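Local structure of superoxide dismutase (4FFK) at residues A[46-51]-A[91-96]; A[134-139]-A[191-196]; A[142-147]-A[175-180]. The protein catalyses the dismutation of superoxide into dioxygen and hydrogen peroxide at a protein-bound iron(III) ion. All blocks are in the same frame, centred on the assembly; numbering follows the deposited sequence.

Contact 1: residues A[46-51]-A[91-96]; sequences KHHLGY and LHTLYW. With FE (Fe (III) ion), chain B.
His48 and His92 mark the nearest backbone approach, CA to CA 6.3 Å, between helical segments 46-51 and 91-96, whose directions differ by 143°. Their axes stay 10.5 Å apart, and His48, Tyr51, His92 and Trp96 form an aromatic cluster between them. With CG anti to the backbone N (chi1 -177°), His48 sends its ring across to the other helix. There His92 CB sits over one face of it in a CH-pi contact, 3.4 Å from that carbon to the His48 ring centroid. Trp96 NE1 comes in near the plane at the edge of this ring and donates to His48 ND1 over 2.8 Å; the bond is fairly straight and the acceptor lies in the indole plane, so the two rings meet rim to rim. His48 NE2 bonds to His89 ND1, fixing the other side of the ring. Tyr51 crosses the His92 imidazole at a slant, its CE2 3.3 Å from His92 CE1; the ring planes are 27° apart and slid so that they barely overlap. With an alanine in place of His48, Trp96 NE1 would probably lose its acceptor and a gap would open over His92 CB. His92 NE2 binds the iron(III) ion at 2.1 Å, alongside His43, Asp178, His182 and a water, while its ND1 bonds to Gly88 O. Both nitrogens of this ligand are therefore fixed, and His48 against CB and Tyr51 beside the ring probably limit, as a second shell, how the imidazole can turn.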
loop_
_atom_site.group_PDB
_atom_site.type_symbol
_atom_site.label_atom_id
_atom_site.label_comp_id
_atom_site.label_asym_id
_atom_site.label_seq_id
_atom_site.Cartn_x
_atom_site.Cartn_y
_atom_site.Cartn_z
ATOM N N LYS A 46 11.245 22.591 3.201
ATOM C CA LYS A 46 9.940 22.318 3.782
ATOM C C LYS A 46 9.576 20.850 3.691
ATOM O O LYS A 46 9.405 20.211 4.712
ATOM C CB LYS A 46 8.872 23.189 3.174
ATOM C CG LYS A 46 9.210 24.664 3.413
ATOM C CD LYS A 46 8.073 25.446 2.954
ATOM C CE LYS A 46 7.846 26.539 3.968
ATOM N NZ LYS A 46 8.311 27.780 3.380
ATOM N N HIS A 47 9.541 20.303 2.485
ATOM C CA HIS A 47 9.124 18.876 2.393
ATOM C C HIS A 47 10.151 17.994 3.014
ATOM O O HIS A 47 9.815 17.210 3.872
ATOM C CB HIS A 47 8.928 18.451 0.918
ATOM C CG HIS A 47 7.772 19.098 0.296
ATOM N ND1 HIS A 47 6.474 18.749 0.620
ATOM C CD2 HIS A 47 7.690 20.114 -0.587
ATOM C CE1 HIS A 47 5.640 19.522 -0.060
ATOM N NE2 HIS A 47 6.354 20.354 -0.797
ATOM N N HIS A 48 11.444 18.115 2.644
ATOM C CA HIS A 48 12.445 17.220 3.177
ATOM C C HIS A 48 12.504 17.404 4.708
ATOM O O HIS A 48 12.507 16.433 5.445
ATOM C CB HIS A 48 13.813 17.444 2.528
ATOM C CG HIS A 48 14.874 16.504 2.985
ATOM N ND1 HIS A 48 16.090 16.437 2.359
ATOM C CD2 HIS A 48 14.892 15.541 3.940
ATOM C CE1 HIS A 48 16.840 15.522 2.944
ATOM N NE2 HIS A 48 16.111 14.932 3.877
ATOM N N LEU A 49 12.564 18.654 5.131
ATOM C CA LEU A 49 12.515 18.967 6.562
ATOM C C LEU A 49 11.338 18.223 7.267
ATOM O O LEU A 49 11.549 17.623 8.301
ATOM C CB LEU A 49 12.381 20.467 6.798
ATOM C CG LEU A 49 12.282 20.792 8.288
ATOM C CD1 LEU A 49 13.500 20.293 8.942
ATOM C CD2 LEU A 49 12.163 22.330 8.413
ATOM N N GLY A 50 10.133 18.307 6.714
ATOM C CA GLY A 50 8.931 17.624 7.234
ATOM C C GLY A 50 9.178 16.142 7.433
ATOM O O GLY A 50 8.769 15.596 8.461
ATOM N N TYR A 51 9.773 15.456 6.458
ATOM C CA TYR A 51 10.123 14.024 6.675
ATOM C C TYR A 51 11.131 13.791 7.789
ATOM O O TYR A 51 10.981 12.931 8.638
ATOM C CB TYR A 51 10.586 13.359 5.361
ATOM C CG TYR A 51 9.582 13.585 4.269
ATOM C CD1 TYR A 51 8.206 13.272 4.450
ATOM C CD2 TYR A 51 9.982 14.173 3.036
ATOM C CE1 TYR A 51 7.274 13.551 3.420
ATOM C CE2 TYR A 51 9.077 14.413 2.036
ATOM C CZ TYR A 51 7.739 14.079 2.215
ATOM O OH TYR A 51 6.890 14.302 1.176
ATOM N N LEU A 91 15.663 9.228 1.036
ATOM C CA LEU A 91 15.518 9.345 -0.402
ATOM C C LEU A 91 15.734 10.776 -0.855
ATOM O O LEU A 91 16.292 11.006 -1.942
ATOM C CB LEU A 91 14.158 8.819 -0.862
ATOM C CG LEU A 91 14.108 7.299 -0.686
ATOM C CD1 LEU A 91 12.639 6.907 -1.031
ATOM C CD2 LEU A 91 15.122 6.629 -1.630
ATOM N N HIS A 92 15.323 11.757 -0.052
ATOM C CA HIS A 92 15.584 13.148 -0.467
ATOM C C HIS A 92 17.045 13.406 -0.387
ATOM O O HIS A 92 17.601 14.054 -1.287
ATOM C CB HIS A 92 14.823 14.154 0.356
ATOM C CG HIS A 92 13.409 14.244 -0.067
ATOM N ND1 HIS A 92 12.446 13.368 0.397
ATOM C CD2 HIS A 92 12.801 15.048 -0.964
ATOM C CE1 HIS A 92 11.301 13.636 -0.211
ATOM N NE2 HIS A 92 11.484 14.663 -1.034
ATOM N N THR A 93 17.652 12.938 0.691
ATOM C CA THR A 93 19.088 13.084 0.837
ATOM C C THR A 93 19.853 12.566 -0.386
ATOM O O THR A 93 20.736 13.250 -0.901
ATOM C CB THR A 93 19.561 12.401 2.070
ATOM O OG1 THR A 93 18.895 13.004 3.179
ATOM C CG2 THR A 93 21.072 12.573 2.184
ATOM N N LEU A 94 19.496 11.373 -0.840
ATOM C CA LEU A 94 20.033 10.796 -2.082
ATOM C C LEU A 94 19.726 11.683 -3.262
ATOM O O LEU A 94 20.632 12.074 -4.055
ATOM C CB LEU A 94 19.416 9.418 -2.308
ATOM C CG LEU A 94 19.870 8.639 -3.531
ATOM C CD1 LEU A 94 21.391 8.495 -3.499
ATOM C CD2 LEU A 94 19.202 7.261 -3.504
ATOM N N TYR A 95 18.456 11.994 -3.421
ATOM C CA TYR A 95 18.022 12.840 -4.513
ATOM C C TYR A 95 18.893 14.102 -4.675
ATOM O O TYR A 95 19.342 14.370 -5.773
ATOM C CB TYR A 95 16.613 13.259 -4.220
ATOM C CG TYR A 95 15.953 14.135 -5.217
ATOM C CD1 TYR A 95 15.447 15.365 -4.832
ATOM C CD2 TYR A 95 15.693 13.668 -6.525
ATOM C CE1 TYR A 95 14.784 16.149 -5.702
ATOM C CE2 TYR A 95 14.980 14.440 -7.392
ATOM C CZ TYR A 95 14.578 15.698 -6.987
ATOM O OH TYR A 95 13.891 16.474 -7.835
ATOM N N TRP A 96 19.096 14.861 -3.603
ATOM C CA TRP A 96 19.928 16.093 -3.743
ATOM C C TRP A 96 21.329 15.783 -4.161
ATOM O O TRP A 96 21.908 16.547 -4.958
ATOM C CB TRP A 96 19.998 16.866 -2.446
ATOM C CG TRP A 96 18.703 17.057 -1.773
ATOM C CD1 TRP A 96 18.401 16.715 -0.490
ATOM C CD2 TRP A 96 17.552 17.682 -2.309
ATOM N NE1 TRP A 96 17.148 17.119 -0.183
ATOM C CE2 TRP A 96 16.571 17.684 -1.279
ATOM C CE3 TRP A 96 17.219 18.211 -3.557
ATOM C CZ2 TRP A 96 15.296 18.201 -1.469
ATOM C CZ3 TRP A 96 15.947 18.747 -3.737
ATOM C CH2 TRP A 96 15.006 18.722 -2.689
HETATM FE FE FE B . 10.195 15.100 -2.573
HETATM O O HOH W 1 9.146 13.363 -2.274
#

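Contact 2: residues A[134-139]-A[191-196]; sequences AAKNVE and DRAKYV
The guanidinium group of Arg192 meets the 134-139 segment through its edge, where the carbonyl oxygens of Lys136 and Val138 both take NH1 as donor. The two bonds differ. Val138 O receives Arg192 NH1 at 2.7 Å, with the donor in the carbonyl plane, on a lone pair, and the oxygen almost in the guanidinium plane. Lys136 O is 3.3 Å from the same Arg192 NH1 and tilted from the guanidinium plane; here the donor stands above the carbonyl plane and the bond is bent (139° at the hydrogen). One nitrogen thus ties together two oxygens at the point where helix 124-136 gives way to loop, and its positive charge probably suits the negative end of that helix. The side chain gets there by starting anti to its own backbone N (chi1 -178°) and bending at chi3 (-76°). NE and NH2 are held in turn by Tyr184 OH and Gly140 O, so all three guanidinium nitrogens are engaged.

Packing of aliphatic carbons carries most of the rest. The extended chain of Lys136 runs alongside Ala193, with Lys136 CD 3.8 Å from Ala193 CB, and its NZ continues to a salt bridge with Asp197. Ala135 CB touches Val196 CG2 at 3.9 Å. On the far helix, Asp191 is the N-cap: its OD1 takes the Lys194 N-H at 3.1 Å, met from above the carboxylate plane.

The contact fastens the C-terminal end of helix 124-136 to the first turn of helix 192-199, in the C-terminal domain. Beneath it lies the sheet, with Ala135 on Val177 of strand 172-178 and Val138 on Gln159 of strand 155-161.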
loop_
_atom_site.group_PDB
_atom_site.type_symbol
_atom_site.label_atom_id
_atom_site.label_comp_id
_atom_site.label_asym_id
_atom_site.label_seq_id
_atom_site.Cartn_x
_atom_site.Cartn_y
_atom_site.Cartn_z
ATOM N N ALA A 134 10.044 4.336 -15.768
ATOM C CA ALA A 134 9.762 3.839 -14.398
ATOM C C ALA A 134 9.364 5.062 -13.565
ATOM O O ALA A 134 8.396 4.992 -12.790
ATOM C CB ALA A 134 11.016 3.146 -13.775
ATOM N N ALA A 135 10.050 6.172 -13.768
ATOM C CA ALA A 135 9.759 7.406 -12.982
ATOM C C ALA A 135 8.412 7.965 -13.409
ATOM O O ALA A 135 7.589 8.394 -12.594
ATOM C CB ALA A 135 10.847 8.406 -13.203
ATOM N N LYS A 136 8.192 8.028 -14.720
ATOM C CA LYS A 136 7.009 8.684 -15.223
ATOM C C LYS A 136 5.789 7.857 -14.846
ATOM O O LYS A 136 4.696 8.386 -14.724
ATOM C CB LYS A 136 7.095 8.837 -16.754
ATOM C CG LYS A 136 8.054 9.910 -17.189
ATOM C CD LYS A 136 8.374 9.689 -18.693
ATOM C CE LYS A 136 9.677 10.472 -18.951
ATOM N NZ LYS A 136 9.862 10.532 -20.442
ATOM N N ASN A 137 5.983 6.544 -14.657
ATOM C CA ASN A 137 4.906 5.668 -14.424
ATOM C C ASN A 137 4.818 5.178 -12.991
ATOM O O ASN A 137 4.163 4.165 -12.729
ATOM C CB ASN A 137 4.937 4.495 -15.401
ATOM C CG ASN A 137 4.588 4.969 -16.789
ATOM O OD1 ASN A 137 3.441 5.260 -17.040
ATOM N ND2 ASN A 137 5.595 5.196 -17.618
ATOM N N VAL A 138 5.419 5.941 -12.088
ATOM C CA VAL A 138 5.075 5.713 -10.684
ATOM C C VAL A 138 3.616 6.114 -10.559
ATOM O O VAL A 138 3.206 7.241 -10.986
ATOM C CB VAL A 138 5.942 6.564 -9.800
ATOM C CG1 VAL A 138 5.232 6.556 -8.371
ATOM C CG2 VAL A 138 7.354 6.032 -9.782
ATOM N N GLU A 139 2.787 5.221 -9.991
ATOM C CA GLU A 139 1.372 5.472 -9.876
ATOM C C GLU A 139 1.185 6.260 -8.593
ATOM O O GLU A 139 1.507 5.793 -7.508
ATOM C CB GLU A 139 0.635 4.212 -9.762
ATOM C CG GLU A 139 -0.866 4.357 -9.674
ATOM C CD GLU A 139 -1.540 3.028 -9.713
ATOM O OE1 GLU A 139 -1.466 2.341 -8.658
ATOM O OE2 GLU A 139 -2.190 2.694 -10.711
ATOM N N ASP A 191 3.320 18.123 -15.643
ATOM C CA ASP A 191 4.176 17.489 -16.664
ATOM C C ASP A 191 5.384 16.795 -16.084
ATOM O O ASP A 191 6.562 17.219 -16.201
ATOM C CB ASP A 191 4.629 18.514 -17.713
ATOM C CG ASP A 191 5.051 17.853 -18.995
ATOM O OD1 ASP A 191 5.269 16.601 -19.002
ATOM O OD2 ASP A 191 5.188 18.605 -19.995
ATOM N N ARG A 192 5.069 15.718 -15.343
ATOM C CA ARG A 192 6.099 14.931 -14.760
ATOM C C ARG A 192 7.107 14.466 -15.788
ATOM O O ARG A 192 8.299 14.360 -15.501
ATOM C CB ARG A 192 5.450 13.686 -14.126
ATOM C CG ARG A 192 6.476 12.829 -13.438
ATOM C CD ARG A 192 5.820 11.547 -13.037
ATOM N NE ARG A 192 4.975 11.784 -11.855
ATOM C CZ ARG A 192 4.307 10.806 -11.231
ATOM N NH1 ARG A 192 4.395 9.565 -11.665
ATOM N NH2 ARG A 192 3.592 11.098 -10.162
ATOM N N ALA A 193 6.586 14.121 -16.955
ATOM C CA ALA A 193 7.438 13.532 -17.989
ATOM C C ALA A 193 8.540 14.529 -18.390
ATOM O O ALA A 193 9.710 14.140 -18.599
ATOM C CB ALA A 193 6.633 13.089 -19.151
ATOM N N LYS A 194 8.175 15.809 -18.513
ATOM C CA LYS A 194 9.080 16.798 -19.018
ATOM C C LYS A 194 10.070 17.078 -17.901
ATOM O O LYS A 194 11.248 17.234 -18.119
ATOM C CB LYS A 194 8.315 18.075 -19.387
ATOM C CG LYS A 194 9.261 19.203 -19.733
ATOM C CD LYS A 194 8.441 20.423 -20.130
ATOM C CE LYS A 194 9.341 21.649 -20.136
ATOM N NZ LYS A 194 8.642 22.841 -20.798
ATOM N N TYR A 195 9.590 17.031 -16.651
ATOM C CA TYR A 195 10.541 17.041 -15.543
ATOM C C TYR A 195 11.566 15.909 -15.516
ATOM O O TYR A 195 12.788 16.147 -15.394
ATOM C CB TYR A 195 9.741 17.113 -14.241
ATOM C CG TYR A 195 10.451 16.629 -13.029
ATOM C CD1 TYR A 195 11.443 17.390 -12.403
ATOM C CD2 TYR A 195 10.092 15.395 -12.468
ATOM C CE1 TYR A 195 12.052 16.951 -11.262
ATOM C CE2 TYR A 195 10.743 14.932 -11.345
ATOM C CZ TYR A 195 11.686 15.678 -10.743
ATOM O OH TYR A 195 12.274 15.190 -9.608
ATOM N N VAL A 196 11.094 14.675 -15.627
ATOM C CA VAL A 196 12.010 13.544 -15.562
ATOM C C VAL A 196 13.031 13.647 -16.734
ATOM O O VAL A 196 14.225 13.452 -16.559
ATOM C CB VAL A 196 11.195 12.266 -15.669
ATOM C CG1 VAL A 196 12.134 11.097 -15.841
ATOM C CG2 VAL A 196 10.333 12.149 -14.334
#

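Contact 3: residues A[142-147]-A[175-180]; sequences GWAILA and LAVDVF. With FE (Fe (III) ion), chain B.
Gly142 O takes the N-H of Val179 at 2.8 Å, the first of five backbone bonds joining these two antiparallel segments. Two hydrogen-bonded pairs supply the other four: Ala144 with Val177, and Leu146 with Leu175. Leu146 N to Leu175 O is short at 2.8 Å, whereas the return bond, from Leu175 N to Leu146 O, stretches to 3.2 Å. Alternating with them are the non-hydrogen-bonded pairs Trp143 with Asp178 and Ile145 with Ala176, where CA-H groups of Trp143 and Ile145 point at Val177 O and Leu175 O.

Apolar contacts sort by face. Ala144, Leu146, Leu175 and Val177 share one side of the sheet, where Ala144 CB meets Val177 CG1 at 3.8 Å and helix 192-199 packs on top through Tyr195 and Trp199. Ile145 and Ala176 share the other with Trp143 and Asp178, against Leu91 and Leu94 of helix 75-97.

The aromatic contacts gather at the metal end. Asp178 CB sits over the six-membered ring of Trp143, a CH-pi contact 3.8 Å from carbon to ring centroid, and the carboxylate stacks on the indole with its plane only 11° off. Phe180 lies obliquely to the indole five-membered ring, planes 60° apart. Trp143 NE1 is hydrogen-bonded to His163 ND1.

The carboxylate does the polar work. Asp178 OD2 binds the iron(III) ion at 1.9 Å, while Asp178 OD1 accepts Phe180 N at 3.0 Å, closing an Asx turn that starts on the strand's last residue. With CG anti to the backbone N (chi1 -169°), the group reaches the metal that His43, His92 and His182 also bind. One oxygen on the metal, the other on the backbone, and an indole flat against the group probably restrict its rotation, consistent with the strand end setting its approach to the iron.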
loop_
_atom_site.group_PDB
_atom_site.type_symbol
_atom_site.label_atom_id
_atom_site.label_comp_id
_atom_site.label_asym_id
_atom_site.label_seq_id
_atom_site.Cartn_x
_atom_site.Cartn_y
_atom_site.Cartn_z
ATOM N N GLY A 142 5.993 9.025 -5.668
ATOM C CA GLY A 142 7.047 8.110 -5.234
ATOM C C GLY A 142 8.319 8.481 -5.941
ATOM O O GLY A 142 8.603 9.642 -6.139
ATOM N N TRP A 143 9.037 7.446 -6.351
ATOM C CA TRP A 143 10.441 7.595 -6.780
ATOM C C TRP A 143 10.693 6.530 -7.813
ATOM O O TRP A 143 10.078 5.448 -7.816
ATOM C CB TRP A 143 11.381 7.215 -5.649
ATOM C CG TRP A 143 11.173 8.105 -4.475
ATOM C CD1 TRP A 143 10.193 7.994 -3.553
ATOM C CD2 TRP A 143 11.917 9.267 -4.178
ATOM N NE1 TRP A 143 10.286 9.018 -2.639
ATOM C CE2 TRP A 143 11.367 9.804 -2.985
ATOM C CE3 TRP A 143 13.071 9.883 -4.764
ATOM C CZ2 TRP A 143 11.870 10.945 -2.387
ATOM C CZ3 TRP A 143 13.565 11.034 -4.134
ATOM C CH2 TRP A 143 12.973 11.547 -2.982
ATOM N N ALA A 144 11.659 6.822 -8.676
ATOM C CA ALA A 144 12.319 5.724 -9.398
ATOM C C ALA A 144 13.734 5.709 -8.885
ATOM O O ALA A 144 14.327 6.769 -8.586
ATOM C CB ALA A 144 12.265 5.934 -10.914
ATOM N N ILE A 145 14.288 4.504 -8.743
ATOM C CA ILE A 145 15.561 4.331 -8.155
ATOM C C ILE A 145 16.392 3.355 -8.989
ATOM O O ILE A 145 15.876 2.355 -9.405
ATOM C CB ILE A 145 15.453 3.759 -6.742
ATOM C CG1 ILE A 145 14.919 4.803 -5.762
ATOM C CG2 ILE A 145 16.836 3.319 -6.297
ATOM C CD1 ILE A 145 14.610 4.186 -4.393
ATOM N N LEU A 146 17.646 3.708 -9.249
ATOM C CA LEU A 146 18.588 2.772 -9.846
ATOM C C LEU A 146 19.313 2.213 -8.648
ATOM O O LEU A 146 19.850 2.975 -7.875
ATOM C CB LEU A 146 19.609 3.516 -10.754
ATOM C CG LEU A 146 20.617 2.477 -11.333
ATOM C CD1 LEU A 146 20.026 1.297 -12.098
ATOM C CD2 LEU A 146 21.543 3.234 -12.214
ATOM N N ALA A 147 19.205 0.912 -8.422
ATOM C CA ALA A 147 19.785 0.309 -7.255
ATOM C C ALA A 147 20.773 -0.779 -7.632
ATOM O O ALA A 147 20.707 -1.380 -8.715
ATOM C CB ALA A 147 18.698 -0.291 -6.382
ATOM N N LEU A 175 20.784 6.013 -7.338
ATOM C CA LEU A 175 20.340 7.207 -8.011
ATOM C C LEU A 175 18.839 7.189 -7.874
ATOM O O LEU A 175 18.237 6.146 -7.986
ATOM C CB LEU A 175 20.697 7.084 -9.502
ATOM C CG LEU A 175 20.043 8.085 -10.444
ATOM C CD1 LEU A 175 20.500 9.536 -10.114
ATOM C CD2 LEU A 175 20.403 7.655 -11.851
ATOM N N ALA A 176 18.247 8.327 -7.602
ATOM C CA ALA A 176 16.821 8.344 -7.344
ATOM C C ALA A 176 16.284 9.607 -7.923
ATOM O O ALA A 176 16.914 10.670 -7.817
ATOM C CB ALA A 176 16.577 8.263 -5.821
ATOM N N VAL A 177 15.115 9.522 -8.518
ATOM C CA VAL A 177 14.425 10.730 -8.937
ATOM C C VAL A 177 13.076 10.732 -8.200
ATOM O O VAL A 177 12.364 9.752 -8.208
ATOM C CB VAL A 177 14.231 10.800 -10.468
ATOM C CG1 VAL A 177 13.567 9.545 -11.027
ATOM C CG2 VAL A 177 13.459 12.047 -10.850
ATOM N N ASP A 178 12.801 11.830 -7.555
ATOM C CA ASP A 178 11.507 12.069 -6.902
ATOM C C ASP A 178 10.470 12.447 -7.904
ATOM O O ASP A 178 10.639 13.402 -8.711
ATOM C CB ASP A 178 11.749 13.246 -5.980
ATOM C CG ASP A 178 10.642 13.509 -5.030
ATOM O OD1 ASP A 178 9.669 12.784 -4.975
ATOM O OD2 ASP A 178 10.841 14.449 -4.264
ATOM N N VAL A 179 9.352 11.723 -7.880
ATOM C CA VAL A 179 8.185 12.123 -8.654
ATOM C C VAL A 179 6.931 12.335 -7.818
ATOM O O VAL A 179 5.805 12.297 -8.320
ATOM C CB VAL A 179 7.894 11.171 -9.804
ATOM C CG1 VAL A 179 9.023 11.186 -10.780
ATOM C CG2 VAL A 179 7.725 9.677 -9.267
ATOM N N PHE A 180 7.121 12.665 -6.544
ATOM C CA PHE A 180 6.073 13.362 -5.909
ATOM C C PHE A 180 5.846 14.676 -6.636
ATOM O O PHE A 180 6.784 15.308 -7.090
ATOM C CB PHE A 180 6.478 13.764 -4.522
ATOM C CG PHE A 180 6.296 12.711 -3.507
ATOM C CD1 PHE A 180 5.401 12.968 -2.454
ATOM C CD2 PHE A 180 7.030 11.512 -3.557
ATOM C CE1 PHE A 180 5.238 12.000 -1.380
ATOM C CE2 PHE A 180 6.839 10.539 -2.533
ATOM C CZ PHE A 180 5.940 10.833 -1.464
HETATM FE FE FE B . 10.195 15.100 -2.573
HETATM O O HOH W 1 9.146 13.363 -2.274
#

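In the fold
From the N terminus, contact 1 comes first: it pairs helix 37-66 with helix 75-97 and closes the largely helical loop of the alpha-hairpin domain before either of the others opens. In the C-terminal domain, contact 2 brings the end of helix 124-136 up to helix 192-199, and the 51 residues it spans enclose the whole of contact 3, the pairing of strands 142-148 and 172-178. No loops cross. The domains meet at the iron, which takes His92 from contact 1 and Asp178 from contact 3. Tyr195 of contact 2 completes the tie, its hydroxyl within bonding distance of both Tyr95 OH and Asp178 O, so contact 2 is joined to the two metal-binding contacts through one hydroxyl.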